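L-lysine 6-monooxygenase (Pseudomonas syringae pv. tomato, PDB 5CQF) probably catalyses the FAD- and NADPH-dependent hydroxylation of the side-chain amine of L-lysine, a step in siderophore biosynthesis. Local coordinates at residues F187-F192 against A345-T350; G169-I174 against Q353-P358; L28-E33 against R123-H128; I19-A24 against I47-A52. All coordinates share one frame; numbering follows the deposited sequence.

Interactions 1, 3 and 4 are mainly buried, while interaction 2 lies at the surface. Interactions 3 and 4 touch and share helix 23-37. Interaction 4 lies in the sheet of strands 16-19 and 47-50, and interaction 3 packs beside it. Interaction 1 joins strands 186-188 and 345-348 of a separate parallel sheet and is nested in the loop closed by interaction 2, which it touches. Interaction 2 pairs the chain segments that run out from one sheet and back from the other. The chemistry follows the setting. Strand pairing dominates interaction 1 and is joined by aromatic and carboxylate contacts in interaction 4. Interaction 3 is mostly apolar, and interaction 2 relies on one backbone bond and one tyrosine ring.

Interaction 1: F187-F192 against A345-T350; sequences FHTSRF and AVVLGT
H188 reaches across to T350 with the edge of its imidazole and comes close to L348 O. Its CB lies 4.2 Å from L348 O. CG stands anti to the backbone N (chi1 -168°), which carries the ring toward the end of 345-350. CD2 then meets T350 OG1 at 3.3 Å, near the ring plane, and L348 O at 3.4 Å from an oblique direction. NE2 is hydrogen-bonded to G351 O. ND1 turns back to its own segment. S190 OG shares a hydrogen bond with it, and S190 N donates to it from well outside the ring plane. T350 OG1 is itself tied to R173 O. The backbones pair as parallel strands: 186-188 is the edge strand of a five-stranded Rossmann-type sheet, and 345-348 is its neighbour. This sheet is consistent with the NADP-binding domain of the family. L348 N donates to F187 O at 2.7 Å, and F187 N to V346 O at 3.1 Å. T189 N continues the ladder to L348 O. On the sheet face opposite H188, V347 CG2 packs against F187 CE1 at 3.8 Å and meets the edge of the F192 ring. V347 CG1 touches T189 CG2 at 3.7 Å.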
loop_
_atom_site.group_PDB
_atom_site.type_symbol
_atom_site.label_atom_id
_atom_site.label_comp_id
_atom_site.label_asym_id
_atom_site.label_seq_id
_atom_site.Cartn_x
_atom_site.Cartn_y
_atom_site.Cartn_z
ATOM N N PHE A 187 13.623 -30.842 -14.884
ATOM C CA PHE A 187 12.707 -31.340 -13.844
ATOM C C PHE A 187 11.460 -30.524 -13.690
ATOM O O PHE A 187 11.387 -29.396 -14.175
ATOM C CB PHE A 187 13.418 -31.431 -12.489
ATOM C CG PHE A 187 14.247 -30.224 -12.155
ATOM C CD1 PHE A 187 13.707 -29.182 -11.440
ATOM C CD2 PHE A 187 15.563 -30.157 -12.533
ATOM C CE1 PHE A 187 14.468 -28.084 -11.109
ATOM C CE2 PHE A 187 16.345 -29.061 -12.210
ATOM C CZ PHE A 187 15.791 -28.014 -11.514
ATOM N N HIS A 188 10.493 -31.104 -12.983
ATOM C CA HIS A 188 9.220 -30.432 -12.712
ATOM C C HIS A 188 9.378 -29.545 -11.501
ATOM O O HIS A 188 10.237 -29.809 -10.643
ATOM C CB HIS A 188 8.150 -31.485 -12.419
ATOM C CG HIS A 188 6.752 -30.958 -12.394
ATOM N ND1 HIS A 188 6.071 -30.724 -11.225
ATOM C CD2 HIS A 188 5.899 -30.646 -13.394
ATOM C CE1 HIS A 188 4.859 -30.280 -11.499
ATOM N NE2 HIS A 188 4.728 -30.223 -12.810
ATOM N N THR A 189 8.535 -28.523 -11.406
ATOM C CA THR A 189 8.578 -27.597 -10.279
ATOM C C THR A 189 8.360 -28.262 -8.934
ATOM O O THR A 189 8.810 -27.739 -7.930
ATOM C CB THR A 189 7.558 -26.436 -10.410
ATOM O OG1 THR A 189 6.247 -26.947 -10.683
ATOM C CG2 THR A 189 7.939 -25.531 -11.524
ATOM N N SER A 190 7.662 -29.393 -8.904
ATOM C CA SER A 190 7.378 -30.102 -7.653
ATOM C C SER A 190 8.641 -30.669 -6.973
ATOM O O SER A 190 8.601 -31.076 -5.816
ATOM C CB SER A 190 6.389 -31.252 -7.908
ATOM O OG SER A 190 6.952 -32.239 -8.761
ATOM N N ARG A 191 9.748 -30.736 -7.702
ATOM C CA ARG A 191 11.000 -31.205 -7.150
ATOM C C ARG A 191 12.067 -30.113 -7.282
ATOM O O ARG A 191 13.259 -30.397 -7.214
ATOM C CB ARG A 191 11.419 -32.477 -7.894
ATOM C CG ARG A 191 10.410 -33.618 -7.770
ATOM C CD ARG A 191 10.747 -34.546 -6.607
ATOM N NE ARG A 191 11.984 -35.296 -6.868
ATOM C CZ ARG A 191 12.071 -36.403 -7.607
ATOM N NH1 ARG A 191 10.982 -36.942 -8.169
ATOM N NH2 ARG A 191 13.258 -36.983 -7.777
ATOM N N PHE A 192 11.626 -28.861 -7.432
ATOM C CA PHE A 192 12.528 -27.734 -7.685
ATOM C C PHE A 192 13.617 -27.593 -6.638
ATOM O O PHE A 192 14.771 -27.406 -6.983
ATOM C CB PHE A 192 11.749 -26.404 -7.834
ATOM C CG PHE A 192 12.618 -25.231 -8.186
ATOM C CD1 PHE A 192 13.022 -25.008 -9.495
ATOM C CD2 PHE A 192 13.049 -24.349 -7.211
ATOM C CE1 PHE A 192 13.852 -23.946 -9.814
ATOM C CE2 PHE A 192 13.873 -23.278 -7.528
ATOM C CZ PHE A 192 14.284 -23.084 -8.829
ATOM N N ALA A 345 19.892 -26.062 -18.319
ATOM C CA ALA A 345 18.849 -26.772 -17.587
ATOM C C ALA A 345 17.479 -26.207 -17.848
ATOM O O ALA A 345 17.345 -25.055 -18.224
ATOM C CB ALA A 345 19.130 -26.751 -16.103
ATOM N N VAL A 346 16.472 -27.040 -17.602
ATOM C CA VAL A 346 15.106 -26.758 -17.916
ATOM C C VAL A 346 14.264 -27.084 -16.698
ATOM O O VAL A 346 14.538 -28.091 -16.016
ATOM C CB VAL A 346 14.666 -27.614 -19.097
ATOM C CG1 VAL A 346 13.171 -27.515 -19.333
ATOM C CG2 VAL A 346 15.426 -27.192 -20.341
ATOM N N VAL A 347 13.293 -26.196 -16.398
ATOM C CA VAL A 347 12.310 -26.381 -15.310
ATOM C C VAL A 347 10.900 -26.399 -15.901
ATOM O O VAL A 347 10.524 -25.490 -16.630
ATOM C CB VAL A 347 12.354 -25.255 -14.265
ATOM C CG1 VAL A 347 11.242 -25.415 -13.250
ATOM C CG2 VAL A 347 13.667 -25.215 -13.523
ATOM N N LEU A 348 10.118 -27.425 -15.589
ATOM C CA LEU A 348 8.788 -27.550 -16.151
ATOM C C LEU A 348 7.797 -27.057 -15.154
ATOM O O LEU A 348 7.503 -27.746 -14.200
ATOM C CB LEU A 348 8.476 -28.989 -16.530
ATOM C CG LEU A 348 9.504 -29.661 -17.439
ATOM C CD1 LEU A 348 9.140 -31.120 -17.621
ATOM C CD2 LEU A 348 9.600 -28.993 -18.791
ATOM N N GLY A 349 7.273 -25.853 -15.370
ATOM C CA GLY A 349 6.187 -25.339 -14.535
ATOM C C GLY A 349 4.885 -25.661 -15.228
ATOM O O GLY A 349 4.071 -24.790 -15.478
ATOM N N THR A 350 4.690 -26.927 -15.541
ATOM C CA THR A 350 3.570 -27.365 -16.336
ATOM C C THR A 350 2.339 -27.673 -15.498
ATOM O O THR A 350 1.292 -27.969 -16.063
ATOM C CB THR A 350 3.941 -28.635 -17.118
ATOM O OG1 THR A 350 4.717 -29.508 -16.286
ATOM C CG2 THR A 350 4.741 -28.291 -18.342
#

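Interaction 2: G169-I174 against Q353-P358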
loop_
_atom_site.group_PDB
_atom_site.type_symbol
_atom_site.label_atom_id
_atom_site.label_comp_id
_atom_site.label_asym_id
_atom_site.label_seq_id
_atom_site.Cartn_x
_atom_site.Cartn_y
_atom_site.Cartn_z
ATOM N N GLY A 169 -4.221 -36.080 -3.679
ATOM C CA GLY A 169 -4.171 -35.122 -4.785
ATOM C C GLY A 169 -4.039 -35.754 -6.164
ATOM O O GLY A 169 -4.838 -36.625 -6.540
ATOM N N SER A 170 -3.031 -35.294 -6.917
ATOM C CA SER A 170 -2.800 -35.706 -8.310
ATOM C C SER A 170 -1.328 -35.567 -8.659
ATOM O O SER A 170 -0.547 -35.150 -7.811
ATOM C CB SER A 170 -3.648 -34.861 -9.250
ATOM O OG SER A 170 -4.969 -35.363 -9.273
ATOM N N ALA A 171 -0.946 -35.905 -9.893
ATOM C CA ALA A 171 0.484 -35.988 -10.275
ATOM C C ALA A 171 0.957 -34.898 -11.255
ATOM O O ALA A 171 0.157 -34.330 -11.999
ATOM C CB ALA A 171 0.795 -37.368 -10.846
ATOM N N PRO A 172 2.266 -34.614 -11.255
ATOM C CA PRO A 172 2.823 -33.654 -12.219
ATOM C C PRO A 172 2.447 -33.971 -13.673
ATOM O O PRO A 172 2.535 -35.113 -14.090
ATOM C CB PRO A 172 4.351 -33.802 -12.052
ATOM C CG PRO A 172 4.572 -34.515 -10.770
ATOM C CD PRO A 172 3.300 -35.227 -10.400
ATOM N N ARG A 173 2.040 -32.957 -14.421
ATOM C CA ARG A 173 1.842 -33.068 -15.851
ATOM C C ARG A 173 3.221 -32.972 -16.513
ATOM O O ARG A 173 3.891 -31.939 -16.431
ATOM C CB ARG A 173 0.929 -31.936 -16.336
ATOM C CG ARG A 173 0.514 -32.009 -17.808
ATOM C CD ARG A 173 -0.419 -30.862 -18.203
ATOM N NE ARG A 173 0.276 -29.625 -18.592
ATOM C CZ ARG A 173 0.885 -29.415 -19.770
ATOM N NH1 ARG A 173 1.475 -28.242 -20.018
ATOM N NH2 ARG A 173 0.930 -30.369 -20.705
ATOM N N ILE A 174 3.644 -34.068 -17.132
ATOM C CA ILE A 174 4.868 -34.128 -17.929
ATOM C C ILE A 174 4.490 -34.472 -19.368
ATOM O O ILE A 174 4.162 -35.631 -19.662
ATOM C CB ILE A 174 5.810 -35.260 -17.460
ATOM C CG1 ILE A 174 6.119 -35.167 -15.954
ATOM C CG2 ILE A 174 7.083 -35.255 -18.294
ATOM C CD1 ILE A 174 6.886 -33.926 -15.543
ATOM N N GLN A 353 -1.632 -32.946 -13.358
ATOM C CA GLN A 353 -2.620 -33.663 -14.161
ATOM C C GLN A 353 -3.895 -33.911 -13.368
ATOM O O GLN A 353 -3.814 -34.346 -12.228
ATOM C CB GLN A 353 -2.035 -35.026 -14.592
ATOM C CG GLN A 353 -2.829 -35.748 -15.689
ATOM C CD GLN A 353 -2.973 -34.941 -16.999
ATOM O OE1 GLN A 353 -3.584 -33.883 -17.031
ATOM N NE2 GLN A 353 -2.428 -35.465 -18.076
ATOM N N GLN A 354 -5.064 -33.636 -13.950
ATOM C CA GLN A 354 -6.322 -34.080 -13.330
ATOM C C GLN A 354 -6.578 -35.524 -13.776
ATOM O O GLN A 354 -6.644 -35.836 -14.958
ATOM C CB GLN A 354 -7.535 -33.144 -13.590
ATOM C CG GLN A 354 -7.819 -32.721 -15.045
ATOM C CD GLN A 354 -9.263 -32.202 -15.309
ATOM O OE1 GLN A 354 -9.834 -31.419 -14.526
ATOM N NE2 GLN A 354 -9.842 -32.631 -16.445
ATOM N N TYR A 355 -6.659 -36.422 -12.809
ATOM C CA TYR A 355 -6.957 -37.795 -13.104
ATOM C C TYR A 355 -8.435 -37.875 -13.444
ATOM O O TYR A 355 -9.244 -37.077 -12.961
ATOM C CB TYR A 355 -6.658 -38.663 -11.889
ATOM C CG TYR A 355 -5.191 -38.924 -11.638
ATOM C CD1 TYR A 355 -4.374 -39.434 -12.652
ATOM C CD2 TYR A 355 -4.631 -38.731 -10.374
ATOM C CE1 TYR A 355 -3.033 -39.712 -12.422
ATOM C CE2 TYR A 355 -3.291 -39.000 -10.131
ATOM C CZ TYR A 355 -2.494 -39.488 -11.159
ATOM O OH TYR A 355 -1.162 -39.777 -10.937
ATOM N N LEU A 356 -8.787 -38.810 -14.315
ATOM C CA LEU A 356 -10.201 -39.112 -14.546
ATOM C C LEU A 356 -10.621 -40.065 -13.439
ATOM O O LEU A 356 -11.662 -39.878 -12.827
ATOM C CB LEU A 356 -10.437 -39.720 -15.948
ATOM C CG LEU A 356 -10.031 -38.792 -17.099
ATOM C CD1 LEU A 356 -10.311 -39.436 -18.448
ATOM C CD2 LEU A 356 -10.703 -37.418 -17.007
ATOM N N ILE A 357 -9.784 -41.077 -13.213
ATOM C CA ILE A 357 -9.922 -42.015 -12.122
ATOM C C ILE A 357 -8.567 -42.118 -11.447
ATOM O O ILE A 357 -7.609 -42.554 -12.072
ATOM C CB ILE A 357 -10.288 -43.417 -12.628
ATOM C CG1 ILE A 357 -11.673 -43.392 -13.263
ATOM C CG2 ILE A 357 -10.261 -44.417 -11.468
ATOM C CD1 ILE A 357 -12.087 -44.696 -13.918
ATOM N N PRO A 358 -8.470 -41.733 -10.174
ATOM C CA PRO A 358 -7.139 -41.765 -9.599
ATOM C C PRO A 358 -6.585 -43.173 -9.636
ATOM O O PRO A 358 -7.349 -44.120 -9.522
ATOM C CB PRO A 358 -7.351 -41.292 -8.156
ATOM C CG PRO A 358 -8.672 -40.600 -8.145
ATOM C CD PRO A 358 -9.477 -41.171 -9.266
#
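A171 O accepts a short hydrogen bond from Q353 N, 2.6 Å between the two atoms. The bond is nearly straight, 165° at the hydrogen, and the donor sits almost on the extension of the C=O bond, at 174°. It ties two irregular segments together. One, 169-174, leaves strand 163-166 of the first sheet and heads for strand 186-188 of the second. The other, 353-358, follows strand 345-348 of the second sheet on the way back to strand 393-396 of the first. The pairing of an outgoing and a returning connection is consistent with the two-domain build of flavin-dependent N-hydroxylases. Beyond the bond, Y355 lies alongside S170 and A171. Its CG is anti to the carbonyl carbon (chi1 -75°), and the ring extends back along the other segment. Ring atom CD2 comes to 3.6 Å from S170 OG, and CE2 to 3.8 Å from S170 CA. Y355 OH ends 3.1 Å from A171 CB, unusually short for oxygen against carbon. S170 CB to Q353 O, at 3.0 Å, is unusually short too. S170 OG makes a weak hydrogen bond to G169 O within its own segment. It is near Q353 O too, but the angle is poor. Q354 turns away, and its OE1 accepts from R402 N. The chemistry implies a join of main chain to main chain, its single cross-segment hydrogen bond made by backbone atoms alone, with Y355 supplying van der Waals contact at a partly exposed edge.

Interaction 3: L28-E33 against R123-H128; sequences LACAFE and RQVDGH
V125 packs its two methyls against A29, C30 and E33 of helix 23-37, the helix of the Rossmann-type beta-alpha-beta unit. V125 belongs to the weakly bonded part of helix 111-125. With chi1 at -57°, its CG1 is anti to the carbonyl carbon and its CG2 fills the space between the backbone N and that carbon. CG1 thereby meets E33 CG at 3.8 Å and, more loosely, C30 SG at 4.3 Å. CG2 meets A29 CB at 4.0 Å. A29 and E33 are one turn apart and C30 adjoins A29, so all three reach V125. F87, from a loop, also touches V125. E33 is folded rather than extended. Its chain bends at chi2 (-68°), running past V125 in the opposite direction, and this sends the carboxylate toward H128. E33 OE1 has long, weak ion pairs with R36 and R86. H128 presents its ring edge to the other oxygen, and the carboxylate and imidazole planes are only 26° apart. This nearly coplanar approach brings no hydrogen bond. A charge attraction is possible, but the protonation of the histidine is not seen. E33 OE2 stops 4.1 Å from H128 CE1 and 4.3 Å from H128 ND1.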
loop_
_atom_site.group_PDB
_atom_site.type_symbol
_atom_site.label_atom_id
_atom_site.label_comp_id
_atom_site.label_asym_id
_atom_site.label_seq_id
_atom_site.Cartn_x
_atom_site.Cartn_y
_atom_site.Cartn_z
ATOM N N LEU A 28 -9.126 -31.985 8.029
ATOM C CA LEU A 28 -10.143 -32.975 8.394
ATOM C C LEU A 28 -9.971 -33.476 9.803
ATOM O O LEU A 28 -10.948 -33.561 10.532
ATOM C CB LEU A 28 -10.094 -34.165 7.447
ATOM C CG LEU A 28 -11.157 -35.209 7.668
ATOM C CD1 LEU A 28 -12.548 -34.688 7.355
ATOM C CD2 LEU A 28 -10.798 -36.397 6.803
ATOM N N ALA A 29 -8.752 -33.842 10.180
ATOM C CA ALA A 29 -8.481 -34.220 11.583
ATOM C C ALA A 29 -8.844 -33.122 12.552
ATOM O O ALA A 29 -9.368 -33.407 13.626
ATOM C CB ALA A 29 -7.030 -34.612 11.780
ATOM N N CYS A 30 -8.617 -31.853 12.175
ATOM C CA CYS A 30 -9.001 -30.769 13.073
ATOM C C CYS A 30 -10.500 -30.760 13.329
ATOM O O CYS A 30 -10.922 -30.461 14.413
ATOM C CB CYS A 30 -8.569 -29.409 12.547
ATOM S SG CYS A 30 -6.796 -29.133 12.584
ATOM N N ALA A 31 -11.317 -31.065 12.339
ATOM C CA ALA A 31 -12.767 -31.132 12.572
ATOM C C ALA A 31 -13.105 -32.211 13.585
ATOM O O ALA A 31 -13.943 -31.999 14.457
ATOM C CB ALA A 31 -13.533 -31.392 11.288
ATOM N N PHE A 32 -12.460 -33.363 13.465
ATOM C CA PHE A 32 -12.732 -34.450 14.407
ATOM C C PHE A 32 -12.255 -34.095 15.794
ATOM O O PHE A 32 -13.004 -34.252 16.765
ATOM C CB PHE A 32 -12.131 -35.768 13.930
ATOM C CG PHE A 32 -12.907 -36.388 12.812
ATOM C CD1 PHE A 32 -14.132 -36.965 13.060
ATOM C CD2 PHE A 32 -12.446 -36.337 11.516
ATOM C CE1 PHE A 32 -14.872 -37.508 12.045
ATOM C CE2 PHE A 32 -13.179 -36.881 10.483
ATOM C CZ PHE A 32 -14.397 -37.479 10.749
ATOM N N GLU A 33 -11.040 -33.574 15.895
ATOM C CA GLU A 33 -10.548 -33.160 17.206
ATOM C C GLU A 33 -11.386 -32.051 17.832
ATOM O O GLU A 33 -11.690 -32.137 19.001
ATOM C CB GLU A 33 -9.072 -32.778 17.159
ATOM C CG GLU A 33 -8.155 -33.950 16.818
ATOM C CD GLU A 33 -8.093 -35.025 17.915
ATOM O OE1 GLU A 33 -8.148 -34.659 19.118
ATOM O OE2 GLU A 33 -7.987 -36.230 17.573
ATOM N N ARG A 123 1.275 -31.439 14.536
ATOM C CA ARG A 123 1.782 -31.999 15.810
ATOM C C ARG A 123 0.739 -32.222 16.880
ATOM O O ARG A 123 1.013 -32.919 17.836
ATOM C CB ARG A 123 2.801 -31.058 16.446
ATOM C CG ARG A 123 4.216 -31.249 15.972
ATOM C CD ARG A 123 5.149 -30.342 16.770
ATOM N NE ARG A 123 5.299 -29.003 16.178
ATOM C CZ ARG A 123 5.072 -27.833 16.798
ATOM N NH1 ARG A 123 4.650 -27.779 18.072
ATOM N NH2 ARG A 123 5.267 -26.693 16.127
ATOM N N GLN A 124 -0.396 -31.541 16.790
ATOM C CA GLN A 124 -1.427 -31.629 17.810
ATOM C C GLN A 124 -2.532 -32.574 17.431
ATOM O O GLN A 124 -3.289 -32.960 18.308
ATOM C CB GLN A 124 -2.063 -30.258 18.068
ATOM C CG GLN A 124 -1.157 -29.240 18.722
ATOM C CD GLN A 124 -1.848 -27.916 18.866
ATOM O OE1 GLN A 124 -2.642 -27.727 19.776
ATOM N NE2 GLN A 124 -1.573 -26.994 17.943
ATOM N N VAL A 125 -2.653 -32.930 16.146
ATOM C CA VAL A 125 -3.759 -33.802 15.682
ATOM C C VAL A 125 -3.318 -35.061 14.916
ATOM O O VAL A 125 -4.125 -35.698 14.248
ATOM C CB VAL A 125 -4.750 -33.025 14.792
ATOM C CG1 VAL A 125 -5.311 -31.828 15.530
ATOM C CG2 VAL A 125 -4.098 -32.575 13.502
ATOM N N ASP A 126 -2.045 -35.426 15.031
ATOM C CA ASP A 126 -1.495 -36.521 14.262
ATOM C C ASP A 126 -1.430 -37.855 15.014
ATOM O O ASP A 126 -0.838 -38.801 14.506
ATOM C CB ASP A 126 -0.097 -36.151 13.735
ATOM C CG ASP A 126 0.940 -36.033 14.830
ATOM O OD1 ASP A 126 0.592 -36.132 16.035
ATOM O OD2 ASP A 126 2.115 -35.814 14.478
ATOM N N GLY A 127 -2.036 -37.944 16.199
ATOM C CA GLY A 127 -2.078 -39.210 16.963
ATOM C C GLY A 127 -2.679 -40.425 16.238
ATOM O O GLY A 127 -2.584 -41.540 16.725
ATOM N N HIS A 128 -3.332 -40.231 15.093
ATOM C CA HIS A 128 -3.883 -41.347 14.317
ATOM C C HIS A 128 -3.266 -41.381 12.938
ATOM O O HIS A 128 -3.847 -41.898 11.983
ATOM C CB HIS A 128 -5.388 -41.192 14.187
ATOM C CG HIS A 128 -6.090 -41.153 15.498
ATOM N ND1 HIS A 128 -6.458 -39.970 16.106
ATOM C CD2 HIS A 128 -6.478 -42.149 16.333
ATOM C CE1 HIS A 128 -7.038 -40.238 17.268
ATOM N NE2 HIS A 128 -7.075 -41.553 17.419
#

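Interaction 4: I19-A24 against I47-A52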
loop_
_atom_site.group_PDB
_atom_site.type_symbol
_atom_site.label_atom_id
_atom_site.label_comp_id
_atom_site.label_asym_id
_atom_site.label_seq_id
_atom_site.Cartn_x
_atom_site.Cartn_y
_atom_site.Cartn_z
ATOM N N ILE A 19 -6.532 -41.029 3.104
ATOM C CA ILE A 19 -5.211 -41.145 2.521
ATOM C C ILE A 19 -4.667 -39.735 2.307
ATOM O O ILE A 19 -5.228 -38.963 1.549
ATOM C CB ILE A 19 -5.222 -41.927 1.198
ATOM C CG1 ILE A 19 -5.727 -43.354 1.436
ATOM C CG2 ILE A 19 -3.809 -42.040 0.644
ATOM C CD1 ILE A 19 -5.929 -44.151 0.165
ATOM N N GLY A 20 -3.551 -39.438 2.975
ATOM C CA GLY A 20 -2.861 -38.165 2.872
ATOM C C GLY A 20 -2.952 -37.454 4.202
ATOM O O GLY A 20 -4.035 -37.351 4.798
ATOM N N PHE A 21 -1.820 -36.964 4.693
ATOM C CA PHE A 21 -1.853 -36.080 5.849
ATOM C C PHE A 21 -1.123 -34.778 5.559
ATOM O O PHE A 21 -0.380 -34.262 6.394
ATOM C CB PHE A 21 -1.321 -36.766 7.111
ATOM C CG PHE A 21 -1.913 -36.231 8.374
ATOM C CD1 PHE A 21 -3.256 -36.362 8.621
ATOM C CD2 PHE A 21 -1.125 -35.617 9.323
ATOM C CE1 PHE A 21 -3.821 -35.890 9.792
ATOM C CE2 PHE A 21 -1.677 -35.126 10.497
ATOM C CZ PHE A 21 -3.037 -35.259 10.731
ATOM N N GLY A 22 -1.366 -34.239 4.370
ATOM C CA GLY A 22 -1.035 -32.858 4.071
ATOM C C GLY A 22 -2.126 -31.960 4.621
ATOM O O GLY A 22 -2.960 -32.405 5.407
ATOM N N PRO A 23 -2.129 -30.678 4.225
ATOM C CA PRO A 23 -3.075 -29.731 4.797
ATOM C C PRO A 23 -4.516 -30.221 4.759
ATOM O O PRO A 23 -5.256 -30.072 5.728
ATOM C CB PRO A 23 -2.913 -28.515 3.904
ATOM C CG PRO A 23 -1.517 -28.586 3.424
ATOM C CD PRO A 23 -1.169 -30.022 3.324
ATOM N N ALA A 24 -4.914 -30.822 3.647
ATOM C CA ALA A 24 -6.279 -31.284 3.508
ATOM C C ALA A 24 -6.647 -32.297 4.586
ATOM O O ALA A 24 -7.691 -32.157 5.237
ATOM C CB ALA A 24 -6.491 -31.866 2.117
ATOM N N ILE A 47 -10.932 -42.838 12.870
ATOM C CA ILE A 47 -10.420 -42.601 11.558
ATOM C C ILE A 47 -8.911 -42.686 11.678
ATOM O O ILE A 47 -8.351 -42.235 12.672
ATOM C CB ILE A 47 -10.892 -41.228 11.043
ATOM C CG1 ILE A 47 -10.165 -40.847 9.760
ATOM C CG2 ILE A 47 -10.641 -40.131 12.059
ATOM C CD1 ILE A 47 -10.845 -39.731 9.021
ATOM N N GLY A 48 -8.266 -43.294 10.694
ATOM C CA GLY A 48 -6.801 -43.394 10.642
ATOM C C GLY A 48 -6.269 -42.662 9.424
ATOM O O GLY A 48 -6.963 -42.554 8.412
ATOM N N TYR A 49 -5.047 -42.147 9.493
ATOM C CA TYR A 49 -4.500 -41.430 8.340
ATOM C C TYR A 49 -3.199 -42.071 7.871
ATOM O O TYR A 49 -2.350 -42.425 8.684
ATOM C CB TYR A 49 -4.275 -39.942 8.664
ATOM C CG TYR A 49 -5.491 -39.227 9.195
ATOM C CD1 TYR A 49 -5.859 -39.347 10.522
ATOM C CD2 TYR A 49 -6.261 -38.411 8.372
ATOM C CE1 TYR A 49 -6.971 -38.686 11.025
ATOM C CE2 TYR A 49 -7.377 -37.757 8.860
ATOM C CZ TYR A 49 -7.724 -37.891 10.193
ATOM O OH TYR A 49 -8.835 -37.256 10.696
ATOM N N LEU A 50 -3.046 -42.200 6.560
ATOM C CA LEU A 50 -1.874 -42.831 5.992
ATOM C C LEU A 50 -1.198 -41.804 5.137
ATOM O O LEU A 50 -1.787 -41.379 4.146
ATOM C CB LEU A 50 -2.297 -43.984 5.090
ATOM C CG LEU A 50 -2.685 -45.364 5.641
ATOM C CD1 LEU A 50 -3.134 -45.395 7.096
ATOM C CD2 LEU A 50 -3.792 -45.903 4.760
ATOM N N GLU A 51 0.022 -41.411 5.495
ATOM C CA GLU A 51 0.773 -40.438 4.706
ATOM C C GLU A 51 2.050 -41.062 4.195
ATOM O O GLU A 51 2.824 -41.613 4.964
ATOM C CB GLU A 51 1.080 -39.189 5.549
ATOM C CG GLU A 51 2.078 -38.174 4.973
ATOM C CD GLU A 51 1.810 -37.746 3.527
ATOM O OE1 GLU A 51 0.637 -37.632 3.085
ATOM O OE2 GLU A 51 2.803 -37.505 2.815
ATOM N N ALA A 52 2.284 -40.938 2.896
ATOM C CA ALA A 52 3.429 -41.579 2.253
ATOM C C ALA A 52 4.766 -40.984 2.676
ATOM O O ALA A 52 5.731 -41.705 2.847
ATOM C CB ALA A 52 3.281 -41.501 0.744
#
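F21, in the loop after the first strand of a Rossmann-type beta-alpha-beta unit, drives its ring edge at the face of Y49 on the second. Strand 16-19, helix 23-37 and strand 47-50 make up this unit, and G20 and G22 fit the dinucleotide-binding GxGxxG pattern, here probably for FAD. The aromatic pair is the tight, buried part. The ring centroids are 5.0 Å apart, the planes meet at 60°, and F21 CD1 comes within 3.6 Å of Y49 CD2. A chi1 of -152° turns the F21 ring toward Y49 and puts CE1 over one face of that ring. S122 and V125 of helix 111-125 touch the F21 side chain. Beside it, I19 and L50 pair as parallel strands, and G20 N donates to L50 O at 2.9 Å. The positive phi of G20 (114°) suits its lack of a side chain. The other end is partly exposed. G22 barely touches 47-52, and E51 is held mainly by a bond. An acidic residue in this place commonly binds the ribose of FAD in related folds. E51 OE2 accepts from A53 N. Its OE1 is met on the anti side, somewhat out of the carboxylate plane, by F21 N at 3.0 Å.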